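Local coordinates for DNA/pantothenate metabolism flavoprotein (Streptomyces sparsogenes DSM 40356, PDB 7CFU), which binds flavin mononucleotide and, as an FMN-dependent cysteine decarboxylase, probably carries out oxidative decarboxylation of a cysteine residue in a biosynthetic pathway, at residues Val56-Ala59 with Gln60-Ala63; Gly66-Met69 with Ile70-Val73; Ala120-Val123 with Leu124-Thr127; Phe187-Ala190 with Ile191-Leu195. All coordinates share one frame; numbering follows the deposited sequence.

Contact 1. Residues Val56-Ala59 with Gln60-Ala63. With FMN (flavin mononucleotide), chain Y.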
loop_
_atom_site.group_PDB
_atom_site.type_symbol
_atom_site.label_atom_id
_atom_site.label_comp_id
_atom_site.label_asym_id
_atom_site.label_seq_id
_atom_site.Cartn_x
_atom_site.Cartn_y
_atom_site.Cartn_z
ATOM N N VAL A 56 -22.355 -9.090 16.809
ATOM C CA VAL A 56 -21.200 -8.215 16.972
ATOM C C VAL A 56 -19.996 -9.098 17.272
ATOM O O VAL A 56 -20.055 -9.937 18.178
ATOM C CB VAL A 56 -21.405 -7.183 18.101
ATOM C CG1 VAL A 56 -20.196 -6.262 18.231
ATOM C CG2 VAL A 56 -22.651 -6.375 17.869
ATOM N N MET A 57 -18.924 -8.941 16.494
ATOM C CA MET A 57 -17.690 -9.688 16.694
ATOM C C MET A 57 -16.589 -8.762 17.198
ATOM O O MET A 57 -16.463 -7.623 16.737
ATOM C CB MET A 57 -17.217 -10.359 15.404
ATOM C CG MET A 57 -18.227 -11.312 14.781
ATOM S SD MET A 57 -17.501 -12.134 13.361
ATOM C CE MET A 57 -16.543 -13.420 14.150
ATOM N N THR A 58 -15.812 -9.242 18.164
ATOM C CA THR A 58 -14.580 -8.551 18.492
ATOM C C THR A 58 -13.610 -8.662 17.318
ATOM O O THR A 58 -13.769 -9.506 16.428
ATOM C CB THR A 58 -13.948 -9.138 19.761
ATOM O OG1 THR A 58 -13.442 -10.460 19.495
ATOM C CG2 THR A 58 -14.981 -9.217 20.845
ATOM N N ALA A 59 -12.600 -7.785 17.314
ATOM C CA ALA A 59 -11.581 -7.858 16.270
ATOM C C ALA A 59 -10.905 -9.221 16.272
ATOM O O ALA A 59 -10.546 -9.748 15.213
ATOM C CB ALA A 59 -10.547 -6.742 16.446
ATOM N N GLN A 60 -10.704 -9.801 17.464
ATOM C CA GLN A 60 -10.065 -11.110 17.543
ATOM C C GLN A 60 -10.968 -12.213 17.001
ATOM O O GLN A 60 -10.504 -13.099 16.272
ATOM C CB GLN A 60 -9.655 -11.407 18.996
ATOM C CG GLN A 60 -9.083 -12.793 19.200
ATOM C CD GLN A 60 -7.627 -12.903 18.772
ATOM O OE1 GLN A 60 -7.175 -12.192 17.871
ATOM N NE2 GLN A 60 -6.879 -13.784 19.435
ATOM N N ALA A 61 -12.258 -12.182 17.340
ATOM C CA ALA A 61 -13.184 -13.161 16.771
ATOM C C ALA A 61 -13.180 -13.085 15.248
ATOM O O ALA A 61 -13.117 -14.111 14.558
ATOM C CB ALA A 61 -14.595 -12.936 17.313
ATOM N N ARG A 62 -13.224 -11.866 14.708
ATOM C CA ARG A 62 -13.201 -11.705 13.260
ATOM C C ARG A 62 -11.919 -12.265 12.654
ATOM O O ARG A 62 -11.963 -12.968 11.635
ATOM C CB ARG A 62 -13.371 -10.230 12.893
ATOM C CG ARG A 62 -13.460 -9.983 11.383
ATOM C CD ARG A 62 -13.583 -8.509 11.071
ATOM N NE ARG A 62 -12.473 -7.761 11.651
ATOM C CZ ARG A 62 -12.347 -6.436 11.612
ATOM N NH1 ARG A 62 -13.265 -5.692 11.007
ATOM N NH2 ARG A 62 -11.293 -5.857 12.177
ATOM N N ALA A 63 -10.770 -12.005 13.286
ATOM C CA ALA A 63 -9.504 -12.446 12.706
ATOM C C ALA A 63 -9.372 -13.964 12.709
ATOM O O ALA A 63 -8.749 -14.534 11.808
ATOM C CB ALA A 63 -8.334 -11.813 13.455
HETATM N N1 FMN Y . -9.189 -16.722 25.316
HETATM C C2 FMN Y . -10.148 -17.157 26.198
HETATM O O2 FMN Y . -10.356 -16.509 27.213
HETATM N N3 FMN Y . -10.881 -18.295 25.936
HETATM C C4 FMN Y . -10.636 -19.019 24.787
HETATM O O4 FMN Y . -11.282 -20.041 24.561
HETATM C C4A FMN Y . -9.656 -18.590 23.900
HETATM N N5 FMN Y . -9.404 -19.294 22.744
HETATM C C5A FMN Y . -8.446 -18.849 21.856
HETATM C C6 FMN Y . -8.205 -19.572 20.699
HETATM C C7 FMN Y . -7.243 -19.133 19.802
HETATM C C7M FMN Y . -6.985 -19.917 18.541
HETATM C C8 FMN Y . -6.513 -17.980 20.068
HETATM C C8M FMN Y . -5.463 -17.527 19.082
HETATM C C9 FMN Y . -6.750 -17.254 21.234
HETATM C C9A FMN Y . -7.719 -17.693 22.129
HETATM N N10 FMN Y . -7.969 -16.996 23.302
HETATM C C10 FMN Y . -8.940 -17.434 24.170
HETATM C "C1'" FMN Y . -7.217 -15.746 23.621
HETATM C "C2'" FMN Y . -8.066 -14.559 23.195
HETATM O "O2'" FMN Y . -8.375 -14.656 21.812
HETATM C "C3'" FMN Y . -7.337 -13.265 23.553
HETATM O "O3'" FMN Y . -7.330 -13.108 24.957
HETATM C "C4'" FMN Y . -7.933 -12.030 22.860
HETATM O "O4'" FMN Y . -7.181 -10.882 23.210
HETATM C "C5'" FMN Y . -9.385 -11.820 23.254
HETATM O "O5'" FMN Y . -9.949 -10.821 22.426
HETATM P P FMN Y . -11.491 -10.404 22.576
HETATM O O1P FMN Y . -11.624 -8.928 22.286
HETATM O O2P FMN Y . -12.277 -11.277 21.657
HETATM O O3P FMN Y . -12.000 -10.625 23.987
HETATM O O HOH W 1 -9.816 -8.249 13.118
#

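Contact 2. Residues Gly66-Met69 with Ile70-Val73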
loop_
_atom_site.group_PDB
_atom_site.type_symbol
_atom_site.label_atom_id
_atom_site.label_comp_id
_atom_site.label_asym_id
_atom_site.label_seq_id
_atom_site.Cartn_x
_atom_site.Cartn_y
_atom_site.Cartn_z
ATOM N N GLY A 66 -13.330 -15.145 10.600
ATOM C CA GLY A 66 -13.783 -14.552 9.355
ATOM C C GLY A 66 -15.243 -14.130 9.408
ATOM O O GLY A 66 -16.136 -14.927 9.705
ATOM N N PRO A 67 -15.519 -12.851 9.138
ATOM C CA PRO A 67 -16.889 -12.348 9.330
ATOM C C PRO A 67 -17.861 -12.711 8.215
ATOM O O PRO A 67 -19.079 -12.615 8.431
ATOM C CB PRO A 67 -16.690 -10.831 9.361
ATOM C CG PRO A 67 -15.579 -10.638 8.343
ATOM C CD PRO A 67 -14.653 -11.837 8.506
ATOM N N ARG A 68 -17.380 -13.114 7.032
ATOM C CA ARG A 68 -18.301 -13.225 5.906
ATOM C C ARG A 68 -19.192 -14.454 6.000
ATOM O O ARG A 68 -20.352 -14.401 5.581
ATOM C CB ARG A 68 -17.535 -13.131 4.588
ATOM C CG ARG A 68 -17.118 -11.674 4.418
ATOM C CD ARG A 68 -18.376 -10.861 4.190
ATOM N NE ARG A 68 -18.947 -11.192 2.899
ATOM C CZ ARG A 68 -18.570 -10.590 1.784
ATOM N NH1 ARG A 68 -17.669 -9.618 1.841
ATOM N NH2 ARG A 68 -19.094 -10.945 0.623
ATOM N N MET A 69 -18.697 -15.551 6.554
ATOM C CA MET A 69 -19.542 -16.733 6.661
ATOM C C MET A 69 -20.583 -16.578 7.770
ATOM O O MET A 69 -21.726 -17.039 7.618
ATOM C CB MET A 69 -18.686 -17.975 6.836
ATOM C CG MET A 69 -19.503 -19.216 6.769
ATOM S SD MET A 69 -20.385 -19.298 5.213
ATOM C CE MET A 69 -19.242 -20.278 4.262
ATOM N N ILE A 70 -20.214 -15.947 8.892
ATOM C CA ILE A 70 -21.231 -15.598 9.880
ATOM C C ILE A 70 -22.347 -14.817 9.208
ATOM O O ILE A 70 -23.533 -15.071 9.445
ATOM C CB ILE A 70 -20.621 -14.803 11.054
ATOM C CG1 ILE A 70 -19.796 -15.716 11.960
ATOM C CG2 ILE A 70 -21.719 -14.087 11.843
ATOM C CD1 ILE A 70 -19.585 -15.137 13.346
ATOM N N GLU A 71 -21.983 -13.874 8.330
ATOM C CA GLU A 71 -22.983 -13.087 7.616
ATOM C C GLU A 71 -23.895 -13.962 6.773
ATOM O O GLU A 71 -25.120 -13.787 6.784
ATOM C CB GLU A 71 -22.304 -12.054 6.719
ATOM C CG GLU A 71 -23.268 -11.411 5.721
ATOM C CD GLU A 71 -22.658 -10.241 4.975
ATOM O OE1 GLU A 71 -21.416 -10.120 4.975
ATOM O OE2 GLU A 71 -23.420 -9.446 4.378
ATOM N N ALA A 72 -23.316 -14.915 6.042
ATOM C CA ALA A 72 -24.105 -15.718 5.119
ATOM C C ALA A 72 -25.074 -16.631 5.852
ATOM O O ALA A 72 -26.159 -16.922 5.335
ATOM C CB ALA A 72 -23.185 -16.534 4.211
ATOM N N VAL A 73 -24.713 -17.077 7.056
ATOM C CA VAL A 73 -25.533 -18.051 7.764
ATOM C C VAL A 73 -26.507 -17.408 8.742
ATOM O O VAL A 73 -27.506 -18.041 9.111
ATOM C CB VAL A 73 -24.633 -19.061 8.501
ATOM C CG1 VAL A 73 -23.578 -19.609 7.552
ATOM C CG2 VAL A 73 -23.969 -18.417 9.703
#

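Contact 3. Residues Ala120-Val123 with Leu124-Thr127. With FMN (flavin mononucleotide), chain B.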
loop_
_atom_site.group_PDB
_atom_site.type_symbol
_atom_site.label_atom_id
_atom_site.label_comp_id
_atom_site.label_asym_id
_atom_site.label_seq_id
_atom_site.Cartn_x
_atom_site.Cartn_y
_atom_site.Cartn_z
ATOM N N ALA A 120 -14.884 0.012 27.725
ATOM C CA ALA A 120 -15.675 0.075 26.504
ATOM C C ALA A 120 -14.765 0.511 25.353
ATOM O O ALA A 120 -14.919 1.597 24.794
ATOM C CB ALA A 120 -16.857 1.032 26.669
ATOM N N ASP A 121 -13.784 -0.327 25.005
ATOM C CA ASP A 121 -12.775 0.071 24.025
ATOM C C ASP A 121 -12.946 -0.609 22.672
ATOM O O ASP A 121 -12.009 -0.603 21.866
ATOM C CB ASP A 121 -11.361 -0.161 24.575
ATOM C CG ASP A 121 -11.043 -1.626 24.829
ATOM O OD1 ASP A 121 -11.909 -2.502 24.607
ATOM O OD2 ASP A 121 -9.899 -1.900 25.258
ATOM N N ASP A 122 -14.101 -1.224 22.420
ATOM C CA ASP A 122 -14.498 -1.658 21.086
ATOM C C ASP A 122 -16.020 -1.633 21.036
ATOM O O ASP A 122 -16.681 -1.338 22.037
ATOM C CB ASP A 122 -13.931 -3.042 20.730
ATOM C CG ASP A 122 -14.477 -4.174 21.616
ATOM O OD1 ASP A 122 -15.280 -3.920 22.543
ATOM O OD2 ASP A 122 -14.098 -5.340 21.368
ATOM N N VAL A 123 -16.581 -1.965 19.869
ATOM C CA VAL A 123 -18.031 -1.870 19.705
ATOM C C VAL A 123 -18.747 -2.783 20.696
ATOM O O VAL A 123 -19.720 -2.370 21.344
ATOM C CB VAL A 123 -18.450 -2.169 18.252
ATOM C CG1 VAL A 123 -19.963 -2.271 18.162
ATOM C CG2 VAL A 123 -17.962 -1.067 17.325
ATOM N N LEU A 124 -18.264 -4.020 20.857
ATOM C CA LEU A 124 -18.966 -4.976 21.714
ATOM C C LEU A 124 -19.069 -4.468 23.144
ATOM O O LEU A 124 -20.165 -4.401 23.709
ATOM C CB LEU A 124 -18.267 -6.331 21.700
ATOM C CG LEU A 124 -18.957 -7.385 22.585
ATOM C CD1 LEU A 124 -20.400 -7.610 22.127
ATOM C CD2 LEU A 124 -18.187 -8.696 22.637
ATOM N N THR A 125 -17.939 -4.083 23.742
ATOM C CA THR A 125 -17.968 -3.722 25.154
ATOM C C THR A 125 -18.654 -2.382 25.369
ATOM O O THR A 125 -19.223 -2.145 26.438
ATOM C CB THR A 125 -16.556 -3.702 25.740
ATOM O OG1 THR A 125 -15.727 -2.812 24.983
ATOM C CG2 THR A 125 -15.952 -5.122 25.719
ATOM N N ALA A 126 -18.635 -1.512 24.355
ATOM C CA ALA A 126 -19.418 -0.284 24.417
ATOM C C ALA A 126 -20.905 -0.588 24.343
ATOM O O ALA A 126 -21.715 0.063 25.012
ATOM C CB ALA A 126 -19.020 0.663 23.279
ATOM N N THR A 127 -21.279 -1.572 23.529
ATOM C CA THR A 127 -22.680 -1.958 23.426
ATOM C C THR A 127 -23.206 -2.513 24.746
ATOM O O THR A 127 -24.376 -2.295 25.083
ATOM C CB THR A 127 -22.845 -2.960 22.286
ATOM O OG1 THR A 127 -22.395 -2.350 21.066
ATOM C CG2 THR A 127 -24.300 -3.373 22.131
HETATM N N1 FMN B . -18.796 6.640 24.309
HETATM C C2 FMN B . -19.054 7.340 25.465
HETATM O O2 FMN B . -18.774 6.835 26.553
HETATM N N3 FMN B . -19.624 8.605 25.396
HETATM C C4 FMN B . -19.947 9.172 24.171
HETATM O O4 FMN B . -20.467 10.296 24.112
HETATM C C4A FMN B . -19.682 8.465 23.004
HETATM N N5 FMN B . -19.987 9.015 21.770
HETATM C C5A FMN B . -19.714 8.313 20.617
HETATM C C6 FMN B . -20.018 8.875 19.383
HETATM C C7 FMN B . -19.748 8.170 18.215
HETATM C C7M FMN B . -20.081 8.774 16.875
HETATM C C8 FMN B . -19.168 6.906 18.278
HETATM C C8M FMN B . -18.891 6.166 17.000
HETATM C C9 FMN B . -18.864 6.335 19.521
HETATM C C9A FMN B . -19.133 7.046 20.693
HETATM N N10 FMN B . -18.840 6.499 21.937
HETATM C C10 FMN B . -19.106 7.199 23.083
HETATM C "C1'" FMN B . -18.207 5.146 22.056
HETATM C "C2'" FMN B . -16.709 5.368 22.213
HETATM O "O2'" FMN B . -16.215 6.039 21.059
HETATM C "C3'" FMN B . -16.024 4.018 22.431
HETATM O "O3'" FMN B . -16.352 3.507 23.705
HETATM C "C4'" FMN B . -14.512 4.125 22.275
HETATM O "O4'" FMN B . -13.922 2.847 22.435
HETATM C "C5'" FMN B . -13.911 5.073 23.297
HETATM O "O5'" FMN B . -12.575 5.273 22.892
HETATM P P FMN B . -11.586 6.224 23.720
HETATM O O1P FMN B . -10.169 5.677 23.635
HETATM O O2P FMN B . -11.665 7.609 23.114
HETATM O O3P FMN B . -12.047 6.288 25.161
#

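Contact 4. Residues Phe187-Ala190 with Ile191-Leu195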
loop_
_atom_site.group_PDB
_atom_site.type_symbol
_atom_site.label_atom_id
_atom_site.label_comp_id
_atom_site.label_asym_id
_atom_site.label_seq_id
_atom_site.Cartn_x
_atom_site.Cartn_y
_atom_site.Cartn_z
ATOM N N PHE A 187 -25.879 -23.423 28.118
ATOM C CA PHE A 187 -26.420 -22.102 27.851
ATOM C C PHE A 187 -27.877 -22.137 27.424
ATOM O O PHE A 187 -28.559 -21.111 27.536
ATOM C CB PHE A 187 -25.599 -21.409 26.756
ATOM C CG PHE A 187 -25.534 -22.184 25.464
ATOM C CD1 PHE A 187 -26.554 -22.091 24.524
ATOM C CD2 PHE A 187 -24.450 -23.001 25.185
ATOM C CE1 PHE A 187 -26.496 -22.807 23.340
ATOM C CE2 PHE A 187 -24.387 -23.714 23.999
ATOM C CZ PHE A 187 -25.410 -23.620 23.078
ATOM N N GLN A 188 -28.360 -23.283 26.926
ATOM C CA GLN A 188 -29.710 -23.343 26.367
ATOM C C GLN A 188 -30.759 -22.921 27.390
ATOM O O GLN A 188 -31.687 -22.172 27.066
ATOM C CB GLN A 188 -29.998 -24.745 25.835
ATOM C CG GLN A 188 -29.063 -25.165 24.715
ATOM C CD GLN A 188 -29.586 -26.358 23.935
ATOM O OE1 GLN A 188 -30.564 -26.992 24.331
ATOM N NE2 GLN A 188 -28.933 -26.668 22.818
ATOM N N SER A 189 -30.620 -23.381 28.632
ATOM C CA SER A 189 -31.567 -23.003 29.674
ATOM C C SER A 189 -31.497 -21.507 29.973
ATOM O O SER A 189 -32.533 -20.844 30.124
ATOM C CB SER A 189 -31.289 -23.820 30.936
ATOM O OG SER A 189 -32.084 -23.381 32.023
ATOM N N ALA A 190 -30.282 -20.958 30.060
ATOM C CA ALA A 190 -30.130 -19.538 30.367
ATOM C C ALA A 190 -30.681 -18.659 29.253
ATOM O O ALA A 190 -31.345 -17.652 29.522
ATOM C CB ALA A 190 -28.659 -19.213 30.624
ATOM N N ILE A 191 -30.422 -19.020 27.994
ATOM C CA ILE A 191 -30.900 -18.198 26.886
ATOM C C ILE A 191 -32.419 -18.268 26.783
ATOM O O ILE A 191 -33.081 -17.243 26.575
ATOM C CB ILE A 191 -30.208 -18.607 25.572
ATOM C CG1 ILE A 191 -28.725 -18.227 25.613
ATOM C CG2 ILE A 191 -30.892 -17.968 24.383
ATOM C CD1 ILE A 191 -27.958 -18.611 24.360
ATOM N N SER A 192 -32.993 -19.472 26.908
ATOM C CA SER A 192 -34.449 -19.619 26.883
ATOM C C SER A 192 -35.101 -18.745 27.948
ATOM O O SER A 192 -36.095 -18.059 27.683
ATOM C CB SER A 192 -34.835 -21.085 27.097
ATOM O OG SER A 192 -34.280 -21.923 26.098
ATOM N N THR A 193 -34.547 -18.763 29.162
ATOM C CA THR A 193 -35.049 -17.909 30.235
ATOM C C THR A 193 -35.013 -16.438 29.831
ATOM O O THR A 193 -35.984 -15.696 30.037
ATOM C CB THR A 193 -34.218 -18.144 31.500
ATOM O OG1 THR A 193 -34.305 -19.522 31.877
ATOM C CG2 THR A 193 -34.694 -17.263 32.639
ATOM N N ALA A 194 -33.892 -16.002 29.244
ATOM C CA ALA A 194 -33.753 -14.609 28.825
ATOM C C ALA A 194 -34.741 -14.253 27.719
ATOM O O ALA A 194 -35.322 -13.164 27.731
ATOM C CB ALA A 194 -32.318 -14.344 28.366
ATOM N N LEU A 195 -34.925 -15.145 26.739
ATOM C CA LEU A 195 -35.874 -14.869 25.661
ATOM C C LEU A 195 -37.301 -14.762 26.184
ATOM O O LEU A 195 -38.075 -13.911 25.729
ATOM C CB LEU A 195 -35.771 -15.949 24.584
ATOM C CG LEU A 195 -34.423 -15.955 23.860
ATOM C CD1 LEU A 195 -34.251 -17.194 23.016
ATOM C CD2 LEU A 195 -34.294 -14.703 23.003
#

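Contact 1. Residues Val56-Ala59 with Gln60-Ala63
Thr58 turns its hydroxyl along the start of the helix that follows, where OG1 of Thr58 accepts a nearly straight hydrogen bond from Ala61 N at 3.0 Å, with an N-H...O angle of 167°. The torsion explains the reach: chi1 of 70° sets OG1 between the backbone N and the carbonyl carbon, while CG2 turns back beside the backbone N and packs on Leu124. The same hydroxyl donates to the FMN phosphate, with Thr58 OG1 and FMN O2P 2.6 Å apart, so one group both caps a helix and holds the cofactor. A short hydroxyl suits this double role because it can accept from one partner and donate to another. Thr58 is thus the N-cap of helix 59-65, at the C-terminal end of strand 52-57; this edge of a parallel sheet is where Rossmann-like folds commonly bind their cofactors, and the helix dipole probably steadies the phosphate charge. With CG anti to the backbone N (chi1 175°) and a bend at chi2, NE2 of Gln60 reaches the ribityl chain and donates to O2' of FMN at 2.9 Å. Behind the cap, the thioether of Met57 bends at chi3 and lays its methyl against the first helical turn, Met57 CE lying 3.7 Å from Ala61 CB; the small methyl of Ala61 lets the helix sit close. Arg62 uses its flat group at the edge: a water in the guanidinium plane accepts from Arg62 NH2 at 3.0 Å and donates to Ala59 O at 2.7 Å, while NH1 forms a salt bridge with Asp81.

Contact 2. Residues Gly66-Met69 with Ile70-Val73
Met69 reaches along the helix towards Ala72 and Val73, one turn on. Its CG stands anti to the backbone N (chi1 -172°), and bends at chi2 and chi3 then bring the sulfur over this turn, with Met69 SD 4.0 Å from Val73 CG1 and 4.1 Å from Ala72 CB. The Met69 and Val73 side chains cross at about a right angle. A long, flexible thioether suits the place, since it can follow its neighbours here and also pack on Val35 of a neighbouring subunit. Ala72 touches a bound FMN and Phe32 of that subunit, its small side chain allowing the close approach. Ile70 points its branched side chain off the other side of helix 67-74, onto Thr55 and Met57 of strand 52-57, so that one short helix joins its own sheet to an adjoining chain. Ile70 CB also rests 3.7 Å from Pro67 O, whose carbonyl accepts from Glu71 N in the first helical turn. Proline is well placed there: first-turn N-H groups have no carbonyl of an earlier helical turn to bond to, so its missing N-H costs no helix bond. Gly66 before it has a positive phi of 78°, at which a side chain would press on the preceding carbonyl oxygen. Arg68 and Glu71 lie side by side and point the same way, but their planes are 59° apart. Glu71 OE1 sits 3.4 Å from Arg68 NE and well out of the guanidinium plane, an attraction of charges without a directed N-H bond. As OE2 accepts from Gly87 N of a further subunit, the carboxylate probably owes its position more to that bond.

Contact 3. Residues Ala120-Val123 with Leu124-Thr127
Asp122 OD1 is gripped twice by Thr125, whose backbone N donates at 2.9 Å with an N-H...O angle of 170° and whose OG1 donates at 2.7 Å. The two donors come from opposite faces of the carboxylate plane: the amide nearly along the C-O axis, the hydroxyl from the anti side. Both side chains carry their polar groups between backbone N and carbonyl carbon, chi1 being 65° for Asp122 and 56° for Thr125, which swings the two together at about a right angle. Aspartate is a natural N-cap, short and negatively charged, and here it closes the start of helix 123-130, where its charge should also suit the helix dipole. The loop ahead of the cap belongs to a cofactor site built between subunits. Ala120 O accepts from two hydroxyls of the FMN ribityl chain, O3' at 2.6 Å and O4' at 2.8 Å, while Gly30, Ser31 and Thr58 of a neighbouring subunit bind the same FMN. Ala120 CB packs 3.7 Å from Ala126 CA, an approach that two small residues permit between loop and helix. At the next residue after the cap, Val123 O accepts from both the backbone N of Thr127 and its OG1, the latter 2.7 Å away and above the carbonyl plane. Thr127 thereby pairs its hydroxyl within its own helix, and Val123 and Leu124 turn their branched chains onto Val56 of strand 52-57.

Contact 4. Residues Phe187-Ala190 with Ile191-Leu195
Residues Phe187-Ala190 and Ile191-Leu195 form consecutive turns of helix 187-199, joined by regular i to i+4 hydrogen bonds. The bond from Ile191 N to Phe187 O, 2.8 Å long, has an N-H...O angle of 165°. Two carbonyls take a second donor from a side chain: Gln188 O accepts from Ser192 OG at 2.8 Å, and Ser189 O from Thr193 OG1, also at 2.8 Å. In each case the hydroxyl and the amide of the same residue approach from opposite faces of the carbonyl plane. Chi1 of -59° in both residues turns the oxygen back beside its own backbone N, towards the preceding turn. On the inner side, Phe187 and Ile191 lie side by side and point the same way, with CD1 of Phe187 3.8 Å from CD1 of Ile191. They pack on Val40 and Leu44 of helix 37-48 and on strand 101-107, while Ala190, small enough for a close approach, meets Val136 of strand 135-139. The helix is amphipathic: its apolar side packs on the sheet and on helix 37-48. On the polar side, serine and threonine are short enough to fold a hydroxyl back onto a carbonyl one turn earlier, so the helix itself satisfies these groups.

In the fold
Along the chain the four contacts come in series, all on or beside one parallel sheet of the flavoprotein fold. Contacts 1 and 2 lie on the successive helices 59-65 and 67-74, about 12 Å apart between centres, and touch where Met57 CE meets Ile70 CD1 at 3.6 Å. Contact 3, its centre also about 12 Å from that of contact 1, packs Leu124 CD2 against Thr58 CG2 at 3.7 Å. Contact 4 lies across the chain's centre from contacts 1 and 3, about 23 Å from each between centres. Contacts 1 and 3 bind different FMN molecules, each shared with another subunit, so assembly of the oligomer completes the cofactor sites.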